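Local coordinates for protein alpha-L-rhamnosidase (Streptomyces avermitilis, PDB 3W5M) that hydrolyses terminal non-reducing alpha-L-rhamnose residues from citrus flavonoid glycosides and gum arabic, and binds L-rhamnose through a calcium-dependent carbohydrate-binding module, at residues A[847-850]-A[856-859]; A[120-125]-A[466-471]; A[283-286]-A[291-294]; A[773-776]-A[781-784]; A[478-483]-A[623-628]. All coordinates share one frame; numbering follows the deposited sequence.

Interaction 1: residues A[847-850]-A[856-859]; sequences LSTG and RLLP
T849 and L857 bring the two backbones closest, 7.9 Å between their CA atoms, where the irregular loop 847-850 passes the early part of helix 854-863. One methyl does the work. CD2 of L857 enters between two loop side chains, 3.6 Å from CB of L847 and 3.8 Å from OG1 of T849. The L857 CG stands anti to the backbone N (chi1 172°), which sends the branched end of the side chain out from the helix and across that of T849 at an oblique angle. No hydrogen bond joins the segments, and all three side chains are buried. The loop and helix belong to the (alpha/alpha)6-barrel domain of this family 78 glycoside hydrolase. The T849 hydroxyl, swung over its own backbone between N and the carbonyl carbon (chi1 48°), is hydrogen-bonded to T854 OG1 near the start of that helix, so the methyl of L857 packs against an oxygen already engaged. L857 also touches V816 and L873 on two further helices, while L847 rests on W882 and W897. The side chain of T849 is about 12 Å from that of W695, a residue of the catalytic-domain rhamnose site.

Interaction 2: residues A[120-125]-A[466-471]; sequences AKWISA and NDVPEQ
The indole of W122 and the pyrrolidine of P469 meet obliquely, W122 CZ2 lying 4.3 Å from P469 CD. V468 adds a second touch along the same side of the indole: its CG1 lies 4.5 Å from W122 NE1, also obliquely. W122 CG lies beside its backbone N and anti to the carbonyl carbon (chi1 -70°), which carries the long ring system toward 466-471. The touching parts of the two backbones run in roughly opposed directions, 147° apart from end to end. Strand 123-124 is an edge strand of a seven-stranded antiparallel sheet and pairs with strand 459-463; residues 466-471 then lead from that neighbour across to strand 471-474 at the edge of a second sheet. The contact therefore sits where the chain passes between the two sheets of a beta-sandwich, with W122 resting on T324, L326 and L400 of the second sheet. Further along, S124 and N466 lie side by side, but S124 OG and N466 OD1 stay 4.2 Å apart and form no bond. Both side chains have their partners elsewhere: S124 OG on the carbonyl O of P397, and the amide ND2 of N466 on the carbonyl O of R396 and, weakly, on Y381 OH. P469 is buried against L326 and V354, whereas V468 lies at the exposed margin.

Interaction 3: residues A[283-286]-A[291-294]; sequences VAAA and PWGR
Two alanine methyls abut the six-membered end of the W292 indole: A285 CB lies 4.1 Å from W292 CZ3 and A284 CB 4.3 Å from W292 CH2. Both come in at the ring edge, close to its plane, leaving the faces to other partners. Nothing polar crosses between the segments. W292 CG is placed beside the backbone N and anti to the carbonyl carbon (chi1 -57°), which aims the far edge of the indole at strand 282-286. P291, the preceding residue, folds its own ring back over one face of the indole, with its CD 3.8 Å above the plane and displaced toward the rim. Two consecutive alanines can both point at W292 because the strand is interrupted by a classic beta bulge: A284 and A285 both face W140 on the paired strand 139-142, and the helical backbone angles of A284 (-84°, -36°) fit the first position of such a bulge. W140 also stacks on W292, so strand and ring share a partner. Further out, the NE1 of W292 is hydrogen-bonded to D179 OD2, and W203 meets the indole edge to face. D179 binds both the calcium ion and L-rhamnose, and W203 binds L-rhamnose; W292, its side chain about 6 Å from the calcium, thus stands in the second shell of the rhamnose site of CBM67, where its contacts with D179 and W203 probably help to position them.

Interaction 4: residues A[773-776]-A[781-784]; sequences RMAT and DAAP
D781 begins the second segment with its carbonyl O 4.1 Å from A775 CB, while its own CB points away from helix 756-777. There the D781 carboxylate serves its own chain: with CG anti to the backbone N (chi1 -179°), OD1 reaches forward to accept from A783 N, a weak capping bond of 3.3 Å and 160° at the entrance to helix 783-800. A782 makes the main contact. Its CA and CB pack on A775 CB at 3.8 Å and 3.9 Å, and its methyl also comes within 3.4 Å of T776 OG1. Small side chains on both sides allow the backbones to come close, 5.1 Å between the CA atoms of A775 and A782. The T776 hydroxyl lies beside its backbone N (chi1 -63°) and is hydrogen-bonded to the A772 carbonyl O one turn back, so toward A782 it offers only van der Waals contact. A783 and P784 then carry the chain into the new helix, and A782 O receives a weak hydrogen bond from T786 OG1. A short turn thus joins two consecutive helices, an alpha-alpha hairpin of the (alpha/alpha)6-barrel domain: the last turn of helix 756-777 packs against the residues that lead into helix 783-800. On the first of these helices M774 packs on helices 698-710 and 713-732, while R773 is salt-bridged to D769 and touches W704 of helix 698-710.

Interaction 5: residues A[478-483]-A[623-628]; sequences GPVRIA and NFLSVP
The carbonyl O of G478 is gripped by two groups: a bound water that donates to it at 2.8 Å, and T594 OG1. The same water accepts a weak hydrogen bond from S626 N, 3.2 Å away, and so bridges two backbones that form no direct hydrogen bond. Beside the bridge, V480 supplies the apolar part of the contact through a single methyl. Its CG2 lies 3.8 Å from S626 N, 4.1 Å from L625 CA and 4.4 Å from L625 CB, resting on the backbone of the loop more than on its side chains. With CG1 anti to the backbone N (chi1 169°), CG2 takes the place beside that N, on the side of the loop. The loop is sharply bent here: V627 N reaches back to L625 O at 2.7 Å, a weak bond across a classic gamma turn, and S626 at its corner has the positive phi (65°) this turn requires. The turn is held further by S626 OG, hydrogen-bonded to W347 N, and by S626 O, which is bonded to K663 NZ. All three residues in direct contact are buried. V480 opens strand 480-493, paired with strand 587-594, whose M592 touches V480, in a large mixed beta-sheet. Residues 623-628 run toward the rhamnose-binding residue D630, whose side chain is about 11 Å from that of L625; V627 and P628 lean on helix 658-671. The contact joins the start of a sheet strand to the loop that follows helix 607-622 of the catalytic (alpha/alpha)6-barrel domain.

Interactions 1 and 4 both lie in the catalytic helical domain, their nearest atoms about 7 Å apart, and each packs neighbouring parts of the chain: the first is buried leucine packing, the second a partly exposed meeting of small side chains at the turn between two helices. Interaction 5, nearest the centre of the chain, instead joins that domain to a beta-sheet and is the one with a water bridge. Interactions 2 and 3 belong to beta domains and centre on tryptophans, met obliquely by proline and valine in 466-471 but at the ring edge by alanines in 283-286. Along the chain, interaction 3 falls inside the long loop closed by interaction 2, and it alone adjoins the calcium site.

Interaction 1: residues A[847-850]-A[856-859]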
loop_
_atom_site.group_PDB
_atom_site.type_symbol
_atom_site.label_atom_id
_atom_site.label_comp_id
_atom_site.label_asym_id
_atom_site.label_seq_id
_atom_site.Cartn_x
_atom_site.Cartn_y
_atom_site.Cartn_z
ATOM N N LEU A 847 16.379 -8.912 -23.184
ATOM C CA LEU A 847 16.461 -7.547 -22.716
ATOM C C LEU A 847 17.621 -7.370 -21.736
ATOM O O LEU A 847 18.132 -8.337 -21.187
ATOM C CB LEU A 847 15.127 -7.138 -22.052
ATOM C CG LEU A 847 14.639 -7.890 -20.805
ATOM C CD1 LEU A 847 15.367 -7.414 -19.544
ATOM C CD2 LEU A 847 13.143 -7.684 -20.674
ATOM N N SER A 848 18.020 -6.134 -21.495
ATOM C CA SER A 848 19.008 -5.867 -20.471
ATOM C C SER A 848 18.588 -4.695 -19.590
ATOM O O SER A 848 19.340 -4.233 -18.730
ATOM C CB SER A 848 20.358 -5.573 -21.116
ATOM O OG SER A 848 20.306 -4.284 -21.680
ATOM N N THR A 849 17.370 -4.222 -19.800
ATOM C CA THR A 849 16.906 -2.982 -19.166
ATOM C C THR A 849 16.532 -3.166 -17.688
ATOM O O THR A 849 16.018 -4.229 -17.320
ATOM C CB THR A 849 15.662 -2.455 -19.912
ATOM O OG1 THR A 849 14.724 -3.523 -20.098
ATOM C CG2 THR A 849 16.074 -1.972 -21.303
ATOM N N GLY A 850 16.734 -2.118 -16.894
ATOM C CA GLY A 850 16.233 -2.026 -15.492
ATOM C C GLY A 850 14.857 -1.351 -15.349
ATOM O O GLY A 850 14.049 -1.380 -16.280
ATOM N N ARG A 856 9.315 1.153 -21.205
ATOM C CA ARG A 856 9.319 1.804 -22.524
ATOM C C ARG A 856 9.898 0.925 -23.642
ATOM O O ARG A 856 9.849 1.291 -24.817
ATOM C CB ARG A 856 10.067 3.159 -22.434
ATOM C CG ARG A 856 9.484 4.133 -21.403
ATOM C CD ARG A 856 10.330 5.382 -21.166
ATOM N NE ARG A 856 9.679 6.314 -20.228
ATOM C CZ ARG A 856 8.838 7.293 -20.575
ATOM N NH1 ARG A 856 8.534 7.513 -21.850
ATOM N NH2 ARG A 856 8.290 8.062 -19.637
ATOM N N LEU A 857 10.426 -0.245 -23.291
ATOM C CA LEU A 857 11.168 -1.071 -24.273
ATOM C C LEU A 857 10.290 -1.666 -25.384
ATOM O O LEU A 857 10.547 -1.467 -26.578
ATOM C CB LEU A 857 11.966 -2.184 -23.542
ATOM C CG LEU A 857 12.674 -3.305 -24.337
ATOM C CD1 LEU A 857 13.874 -2.759 -25.095
ATOM C CD2 LEU A 857 13.110 -4.425 -23.397
ATOM N N LEU A 858 9.254 -2.409 -25.016
ATOM C CA LEU A 858 8.417 -3.017 -26.034
ATOM C C LEU A 858 7.670 -1.943 -26.843
ATOM O O LEU A 858 7.559 -2.071 -28.079
ATOM C CB LEU A 858 7.481 -4.115 -25.483
ATOM C CG LEU A 858 8.061 -5.407 -24.861
ATOM C CD1 LEU A 858 7.021 -6.513 -24.805
ATOM C CD2 LEU A 858 9.298 -5.914 -25.607
ATOM N N PRO A 859 7.164 -0.875 -26.175
ATOM C CA PRO A 859 6.553 0.233 -26.955
ATOM C C PRO A 859 7.503 0.897 -27.998
ATOM O O PRO A 859 7.103 1.099 -29.153
ATOM C CB PRO A 859 6.148 1.237 -25.866
ATOM C CG PRO A 859 5.853 0.367 -24.688
ATOM C CD PRO A 859 6.955 -0.681 -24.725
#

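Interaction 2: residues A[120-125]-A[466-471]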
loop_
_atom_site.group_PDB
_atom_site.type_symbol
_atom_site.label_atom_id
_atom_site.label_comp_id
_atom_site.label_asym_id
_atom_site.label_seq_id
_atom_site.Cartn_x
_atom_site.Cartn_y
_atom_site.Cartn_z
ATOM N N ALA A 120 -16.299 15.945 18.593
ATOM C CA ALA A 120 -15.606 14.847 19.256
ATOM C C ALA A 120 -14.217 15.290 19.768
ATOM O O ALA A 120 -13.643 16.244 19.244
ATOM C CB ALA A 120 -15.481 13.672 18.285
ATOM N N LYS A 121 -13.692 14.612 20.788
ATOM C CA LYS A 121 -12.319 14.823 21.275
ATOM C C LYS A 121 -11.436 13.614 20.998
ATOM O O LYS A 121 -11.894 12.454 21.077
ATOM C CB LYS A 121 -12.292 15.069 22.792
ATOM C CG LYS A 121 -13.362 15.993 23.354
ATOM C CD LYS A 121 -13.200 17.429 22.916
ATOM C CE LYS A 121 -13.967 18.337 23.879
ATOM N NZ LYS A 121 -14.482 19.554 23.197
ATOM N N TRP A 122 -10.161 13.878 20.709
ATOM C CA TRP A 122 -9.196 12.801 20.562
ATOM C C TRP A 122 -8.982 12.120 21.896
ATOM O O TRP A 122 -8.682 12.780 22.897
ATOM C CB TRP A 122 -7.877 13.348 20.056
ATOM C CG TRP A 122 -7.939 13.810 18.649
ATOM C CD1 TRP A 122 -8.129 15.113 18.194
ATOM C CD2 TRP A 122 -7.802 12.995 17.493
ATOM N NE1 TRP A 122 -8.117 15.131 16.818
ATOM C CE2 TRP A 122 -7.896 13.852 16.361
ATOM C CE3 TRP A 122 -7.607 11.612 17.293
ATOM C CZ2 TRP A 122 -7.818 13.371 15.056
ATOM C CZ3 TRP A 122 -7.533 11.143 15.980
ATOM C CH2 TRP A 122 -7.638 12.018 14.889
ATOM N N ILE A 123 -9.098 10.789 21.921
ATOM C CA ILE A 123 -8.837 10.051 23.146
ATOM C C ILE A 123 -7.866 8.888 22.931
ATOM O O ILE A 123 -7.803 8.297 21.838
ATOM C CB ILE A 123 -10.117 9.513 23.809
ATOM C CG1 ILE A 123 -10.857 8.544 22.867
ATOM C CG2 ILE A 123 -11.007 10.648 24.325
ATOM C CD1 ILE A 123 -12.057 7.882 23.519
ATOM N N SER A 124 -7.165 8.535 24.008
ATOM C CA SER A 124 -6.176 7.446 24.027
ATOM C C SER A 124 -6.421 6.592 25.261
ATOM O O SER A 124 -6.965 7.087 26.247
ATOM C CB SER A 124 -4.775 8.019 24.160
ATOM O OG SER A 124 -4.276 8.535 22.946
ATOM N N ALA A 125 -5.984 5.329 25.231
ATOM C CA ALA A 125 -5.917 4.535 26.463
ATOM C C ALA A 125 -4.866 5.171 27.397
ATOM O O ALA A 125 -3.917 5.797 26.907
ATOM C CB ALA A 125 -5.544 3.098 26.149
ATOM N N ASN A 466 -1.206 13.890 21.282
ATOM C CA ASN A 466 -0.787 13.899 19.896
ATOM C C ASN A 466 -0.978 15.274 19.258
ATOM O O ASN A 466 -1.982 15.958 19.505
ATOM C CB ASN A 466 -1.630 12.866 19.115
ATOM C CG ASN A 466 -1.696 11.485 19.801
ATOM O OD1 ASN A 466 -1.870 11.369 21.011
ATOM N ND2 ASN A 466 -1.596 10.434 19.007
ATOM N N ASP A 467 -0.026 15.679 18.422
ATOM C CA ASP A 467 -0.233 16.828 17.547
ATOM C C ASP A 467 -1.515 16.616 16.740
ATOM O O ASP A 467 -1.771 15.517 16.253
ATOM C CB ASP A 467 0.962 16.996 16.596
ATOM C CG ASP A 467 2.272 17.264 17.337
ATOM O OD1 ASP A 467 2.394 18.319 18.006
ATOM O OD2 ASP A 467 3.186 16.418 17.244
ATOM N N VAL A 468 -2.329 17.657 16.633
ATOM C CA VAL A 468 -3.563 17.608 15.881
ATOM C C VAL A 468 -3.233 17.802 14.399
ATOM O O VAL A 468 -2.567 18.790 14.044
ATOM C CB VAL A 468 -4.540 18.730 16.336
ATOM C CG1 VAL A 468 -5.795 18.724 15.486
ATOM C CG2 VAL A 468 -4.910 18.590 17.811
ATOM N N PRO A 469 -3.682 16.873 13.524
ATOM C CA PRO A 469 -3.505 17.074 12.079
ATOM C C PRO A 469 -4.123 18.382 11.644
ATOM O O PRO A 469 -5.191 18.729 12.136
ATOM C CB PRO A 469 -4.312 15.932 11.437
ATOM C CG PRO A 469 -4.444 14.902 12.504
ATOM C CD PRO A 469 -4.314 15.577 13.845
ATOM N N GLU A 470 -3.466 19.078 10.712
ATOM C CA GLU A 470 -3.979 20.334 10.157
ATOM C C GLU A 470 -5.377 20.210 9.538
ATOM O O GLU A 470 -6.207 21.107 9.674
ATOM C CB GLU A 470 -2.985 20.901 9.130
ATOM C CG GLU A 470 -1.713 21.449 9.775
ATOM C CD GLU A 470 -0.630 21.876 8.776
ATOM O OE1 GLU A 470 -0.955 22.357 7.668
ATOM O OE2 GLU A 470 0.571 21.732 9.103
ATOM N N GLN A 471 -5.638 19.089 8.867
ATOM C CA GLN A 471 -6.903 18.877 8.161
ATOM C C GLN A 471 -7.419 17.478 8.486
ATOM O O GLN A 471 -6.627 16.548 8.587
ATOM C CB GLN A 471 -6.675 18.958 6.668
ATOM C CG GLN A 471 -6.061 20.254 6.181
ATOM C CD GLN A 471 -6.119 20.303 4.680
ATOM O OE1 GLN A 471 -7.194 20.207 4.090
ATOM N NE2 GLN A 471 -4.960 20.396 4.047
#

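Interaction 3: residues A[283-286]-A[291-294]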
loop_
_atom_site.group_PDB
_atom_site.type_symbol
_atom_site.label_atom_id
_atom_site.label_comp_id
_atom_site.label_asym_id
_atom_site.label_seq_id
_atom_site.Cartn_x
_atom_site.Cartn_y
_atom_site.Cartn_z
ATOM N N VAL A 283 27.120 1.298 39.797
ATOM C CA VAL A 283 26.213 2.061 38.942
ATOM C C VAL A 283 27.107 2.811 37.946
ATOM O O VAL A 283 28.022 3.577 38.352
ATOM C CB VAL A 283 25.340 3.037 39.748
ATOM C CG1 VAL A 283 24.544 3.970 38.826
ATOM C CG2 VAL A 283 24.393 2.285 40.676
ATOM N N ALA A 284 26.864 2.569 36.657
ATOM C CA ALA A 284 27.569 3.271 35.567
ATOM C C ALA A 284 26.892 4.618 35.263
ATOM O O ALA A 284 27.563 5.602 34.942
ATOM C CB ALA A 284 27.628 2.392 34.298
ATOM N N ALA A 285 25.561 4.649 35.357
ATOM C CA ALA A 285 24.738 5.862 35.163
ATOM C C ALA A 285 23.324 5.551 35.588
ATOM O O ALA A 285 22.848 4.427 35.369
ATOM C CB ALA A 285 24.721 6.280 33.699
ATOM N N ALA A 286 22.639 6.552 36.145
ATOM C CA ALA A 286 21.211 6.436 36.382
ATOM C C ALA A 286 20.521 6.418 35.008
ATOM O O ALA A 286 21.093 6.861 33.984
ATOM C CB ALA A 286 20.703 7.601 37.218
ATOM N N PRO A 291 25.884 7.703 28.144
ATOM C CA PRO A 291 25.687 7.959 26.711
ATOM C C PRO A 291 24.375 7.422 26.153
ATOM O O PRO A 291 24.094 7.613 24.963
ATOM C CB PRO A 291 26.843 7.206 26.061
ATOM C CG PRO A 291 27.210 6.138 27.032
ATOM C CD PRO A 291 26.834 6.609 28.397
ATOM N N TRP A 292 23.580 6.742 26.991
ATOM C CA TRP A 292 22.485 5.933 26.479
ATOM C C TRP A 292 21.141 6.662 26.380
ATOM O O TRP A 292 20.253 6.207 25.646
ATOM C CB TRP A 292 22.353 4.649 27.302
ATOM C CG TRP A 292 23.602 3.828 27.335
ATOM C CD1 TRP A 292 24.160 3.135 26.297
ATOM C CD2 TRP A 292 24.448 3.602 28.471
ATOM N NE1 TRP A 292 25.314 2.503 26.716
ATOM C CE2 TRP A 292 25.498 2.744 28.046
ATOM C CE3 TRP A 292 24.397 4.005 29.825
ATOM C CZ2 TRP A 292 26.513 2.314 28.906
ATOM C CZ3 TRP A 292 25.412 3.565 30.689
ATOM C CH2 TRP A 292 26.447 2.729 30.224
ATOM N N GLY A 293 20.996 7.772 27.122
ATOM C CA GLY A 293 19.788 8.602 27.115
ATOM C C GLY A 293 18.541 7.919 27.656
ATOM O O GLY A 293 18.628 6.939 28.411
ATOM N N ARG A 294 17.379 8.410 27.233
ATOM C CA ARG A 294 16.109 8.032 27.852
ATOM C C ARG A 294 15.488 6.800 27.191
ATOM O O ARG A 294 14.342 6.829 26.724
ATOM C CB ARG A 294 15.146 9.227 27.856
ATOM C CG ARG A 294 15.680 10.437 28.611
ATOM C CD ARG A 294 14.651 11.570 28.700
ATOM N NE ARG A 294 13.451 11.180 29.453
ATOM C CZ ARG A 294 13.246 11.402 30.755
ATOM N NH1 ARG A 294 14.151 12.024 31.500
ATOM N NH2 ARG A 294 12.121 10.996 31.327
#

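Interaction 4: residues A[773-776]-A[781-784]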
loop_
_atom_site.group_PDB
_atom_site.type_symbol
_atom_site.label_atom_id
_atom_site.label_comp_id
_atom_site.label_asym_id
_atom_site.label_seq_id
_atom_site.Cartn_x
_atom_site.Cartn_y
_atom_site.Cartn_z
ATOM N N ARG A 773 2.323 19.797 -22.371
ATOM C CA ARG A 773 1.138 19.054 -22.757
ATOM C C ARG A 773 -0.003 19.345 -21.775
ATOM O O ARG A 773 -1.148 19.525 -22.204
ATOM C CB ARG A 773 1.438 17.557 -22.854
ATOM C CG ARG A 773 2.382 17.168 -23.999
ATOM C CD ARG A 773 2.423 15.657 -24.155
ATOM N NE ARG A 773 3.763 15.152 -24.459
ATOM C CZ ARG A 773 4.101 13.864 -24.400
ATOM N NH1 ARG A 773 3.194 12.939 -24.055
ATOM N NH2 ARG A 773 5.346 13.497 -24.694
ATOM N N MET A 774 0.319 19.409 -20.480
ATOM C CA MET A 774 -0.672 19.732 -19.430
ATOM C C MET A 774 -1.219 21.150 -19.592
ATOM O O MET A 774 -2.441 21.358 -19.535
ATOM C CB MET A 774 -0.059 19.612 -18.030
ATOM C CG MET A 774 0.310 18.188 -17.645
ATOM S SD MET A 774 0.944 18.142 -15.959
ATOM C CE MET A 774 1.414 16.418 -15.828
ATOM N N ALA A 775 -0.312 22.120 -19.768
ATOM C CA ALA A 775 -0.699 23.523 -19.934
ATOM C C ALA A 775 -1.674 23.612 -21.091
ATOM O O ALA A 775 -2.707 24.306 -21.003
ATOM C CB ALA A 775 0.533 24.396 -20.190
ATOM N N THR A 776 -1.344 22.900 -22.169
ATOM C CA THR A 776 -2.146 22.859 -23.390
ATOM C C THR A 776 -3.548 22.281 -23.123
ATOM O O THR A 776 -4.546 22.902 -23.471
ATOM C CB THR A 776 -1.409 22.087 -24.512
ATOM O OG1 THR A 776 -0.200 22.790 -24.839
ATOM C CG2 THR A 776 -2.243 21.957 -25.765
ATOM N N ASP A 781 -1.084 28.912 -20.934
ATOM C CA ASP A 781 0.008 29.292 -21.837
ATOM C C ASP A 781 1.177 28.286 -21.788
ATOM O O ASP A 781 1.915 28.228 -20.805
ATOM C CB ASP A 781 0.504 30.703 -21.507
ATOM C CG ASP A 781 1.635 31.162 -22.431
ATOM O OD1 ASP A 781 1.727 30.652 -23.577
ATOM O OD2 ASP A 781 2.430 32.035 -22.002
ATOM N N ALA A 782 1.357 27.538 -22.870
ATOM C CA ALA A 782 2.319 26.434 -22.894
ATOM C C ALA A 782 3.703 26.861 -23.367
ATOM O O ALA A 782 4.656 26.106 -23.198
ATOM C CB ALA A 782 1.803 25.297 -23.761
ATOM N N ALA A 783 3.811 28.063 -23.940
ATOM C CA ALA A 783 5.060 28.504 -24.597
ATOM C C ALA A 783 6.308 28.441 -23.716
ATOM O O ALA A 783 7.334 27.930 -24.182
ATOM C CB ALA A 783 4.904 29.879 -25.275
ATOM N N PRO A 784 6.233 28.901 -22.443
ATOM C CA PRO A 784 7.397 28.755 -21.560
ATOM C C PRO A 784 7.898 27.314 -21.417
ATOM O O PRO A 784 9.106 27.083 -21.434
ATOM C CB PRO A 784 6.884 29.269 -20.212
ATOM C CG PRO A 784 5.823 30.245 -20.563
ATOM C CD PRO A 784 5.165 29.700 -21.798
#

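Interaction 5: residues A[478-483]-A[623-628]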
loop_
_atom_site.group_PDB
_atom_site.type_symbol
_atom_site.label_atom_id
_atom_site.label_comp_id
_atom_site.label_asym_id
_atom_site.label_seq_id
_atom_site.Cartn_x
_atom_site.Cartn_y
_atom_site.Cartn_z
ATOM N N GLY A 478 -10.331 4.336 -2.104
ATOM C CA GLY A 478 -11.148 3.231 -1.555
ATOM C C GLY A 478 -10.491 2.637 -0.342
ATOM O O GLY A 478 -9.338 2.250 -0.403
ATOM N N PRO A 479 -11.229 2.546 0.774
ATOM C CA PRO A 479 -10.755 1.898 1.974
ATOM C C PRO A 479 -10.258 0.490 1.665
ATOM O O PRO A 479 -10.748 -0.163 0.741
ATOM C CB PRO A 479 -12.021 1.820 2.821
ATOM C CG PRO A 479 -12.793 3.048 2.433
ATOM C CD PRO A 479 -12.600 3.082 0.938
ATOM N N VAL A 480 -9.239 0.050 2.376
ATOM C CA VAL A 480 -8.726 -1.296 2.199
ATOM C C VAL A 480 -9.822 -2.251 2.694
ATOM O O VAL A 480 -10.374 -2.040 3.769
ATOM C CB VAL A 480 -7.454 -1.489 3.048
ATOM C CG1 VAL A 480 -7.044 -2.966 3.113
ATOM C CG2 VAL A 480 -6.298 -0.646 2.477
ATOM N N ARG A 481 -10.152 -3.259 1.883
ATOM C CA ARG A 481 -11.160 -4.255 2.309
ATOM C C ARG A 481 -10.707 -5.622 1.839
ATOM O O ARG A 481 -9.853 -5.717 0.973
ATOM C CB ARG A 481 -12.567 -3.944 1.735
ATOM C CG ARG A 481 -13.132 -2.603 2.214
ATOM C CD ARG A 481 -14.446 -2.287 1.523
ATOM N NE ARG A 481 -14.869 -0.994 2.015
ATOM C CZ ARG A 481 -15.626 -0.139 1.362
ATOM N NH1 ARG A 481 -16.096 -0.427 0.158
ATOM N NH2 ARG A 481 -15.905 1.012 1.939
ATOM N N ILE A 482 -11.237 -6.687 2.456
ATOM C CA ILE A 482 -10.962 -8.058 1.974
ATOM C C ILE A 482 -11.684 -8.228 0.652
ATOM O O ILE A 482 -12.898 -7.972 0.554
ATOM C CB ILE A 482 -11.430 -9.112 3.009
ATOM C CG1 ILE A 482 -10.615 -8.937 4.296
ATOM C CG2 ILE A 482 -11.341 -10.549 2.449
ATOM C CD1 ILE A 482 -11.183 -9.681 5.477
ATOM N N ALA A 483 -10.944 -8.605 -0.387
ATOM C CA ALA A 483 -11.533 -8.719 -1.717
ATOM C C ALA A 483 -11.804 -10.176 -2.044
ATOM O O ALA A 483 -12.650 -10.477 -2.887
ATOM C CB ALA A 483 -10.597 -8.122 -2.752
ATOM N N ASN A 623 0.228 -4.391 -3.808
ATOM C CA ASN A 623 0.893 -3.159 -3.422
ATOM C C ASN A 623 0.003 -1.922 -3.476
ATOM O O ASN A 623 0.512 -0.773 -3.481
ATOM C CB ASN A 623 2.083 -2.954 -4.358
ATOM C CG ASN A 623 3.238 -3.855 -4.003
ATOM O OD1 ASN A 623 3.918 -3.624 -3.009
ATOM N ND2 ASN A 623 3.443 -4.907 -4.793
ATOM N N PHE A 624 -1.305 -2.127 -3.576
ATOM C CA PHE A 624 -2.242 -1.003 -3.598
ATOM C C PHE A 624 -3.033 -1.065 -2.279
ATOM O O PHE A 624 -4.235 -1.277 -2.277
ATOM C CB PHE A 624 -3.155 -1.089 -4.821
ATOM C CG PHE A 624 -2.661 -0.300 -6.016
ATOM C CD1 PHE A 624 -1.297 -0.197 -6.294
ATOM C CD2 PHE A 624 -3.580 0.321 -6.885
ATOM C CE1 PHE A 624 -0.846 0.523 -7.406
ATOM C CE2 PHE A 624 -3.134 1.035 -7.983
ATOM C CZ PHE A 624 -1.772 1.129 -8.249
ATOM N N LEU A 625 -2.330 -0.890 -1.160
ATOM C CA LEU A 625 -2.909 -0.853 0.193
ATOM C C LEU A 625 -2.581 0.490 0.835
ATOM O O LEU A 625 -1.473 0.692 1.324
ATOM C CB LEU A 625 -2.337 -1.966 1.078
ATOM C CG LEU A 625 -2.996 -3.322 1.176
ATOM C CD1 LEU A 625 -2.551 -4.139 -0.055
ATOM C CD2 LEU A 625 -2.555 -4.016 2.474
ATOM N N SER A 626 -3.556 1.387 0.836
ATOM C CA SER A 626 -3.435 2.792 1.321
ATOM C C SER A 626 -2.466 3.698 0.509
ATOM O O SER A 626 -2.821 4.838 0.143
ATOM C CB SER A 626 -3.076 2.842 2.817
ATOM O OG SER A 626 -3.095 4.184 3.275
ATOM N N VAL A 627 -1.263 3.204 0.236
ATOM C CA VAL A 627 -0.325 3.928 -0.671
ATOM C C VAL A 627 0.224 2.922 -1.675
ATOM O O VAL A 627 0.249 1.711 -1.380
ATOM C CB VAL A 627 0.832 4.618 0.092
ATOM C CG1 VAL A 627 0.317 5.627 1.143
ATOM C CG2 VAL A 627 1.775 3.615 0.718
ATOM N N PRO A 628 0.644 3.385 -2.869
ATOM C CA PRO A 628 1.242 2.473 -3.844
ATOM C C PRO A 628 2.676 2.084 -3.371
ATOM O O PRO A 628 3.590 2.916 -3.368
ATOM C CB PRO A 628 1.245 3.294 -5.135
ATOM C CG PRO A 628 1.352 4.724 -4.675
ATOM C CD PRO A 628 0.646 4.784 -3.336
HETATM O O HOH W 1 -6.600 2.320 0.358
#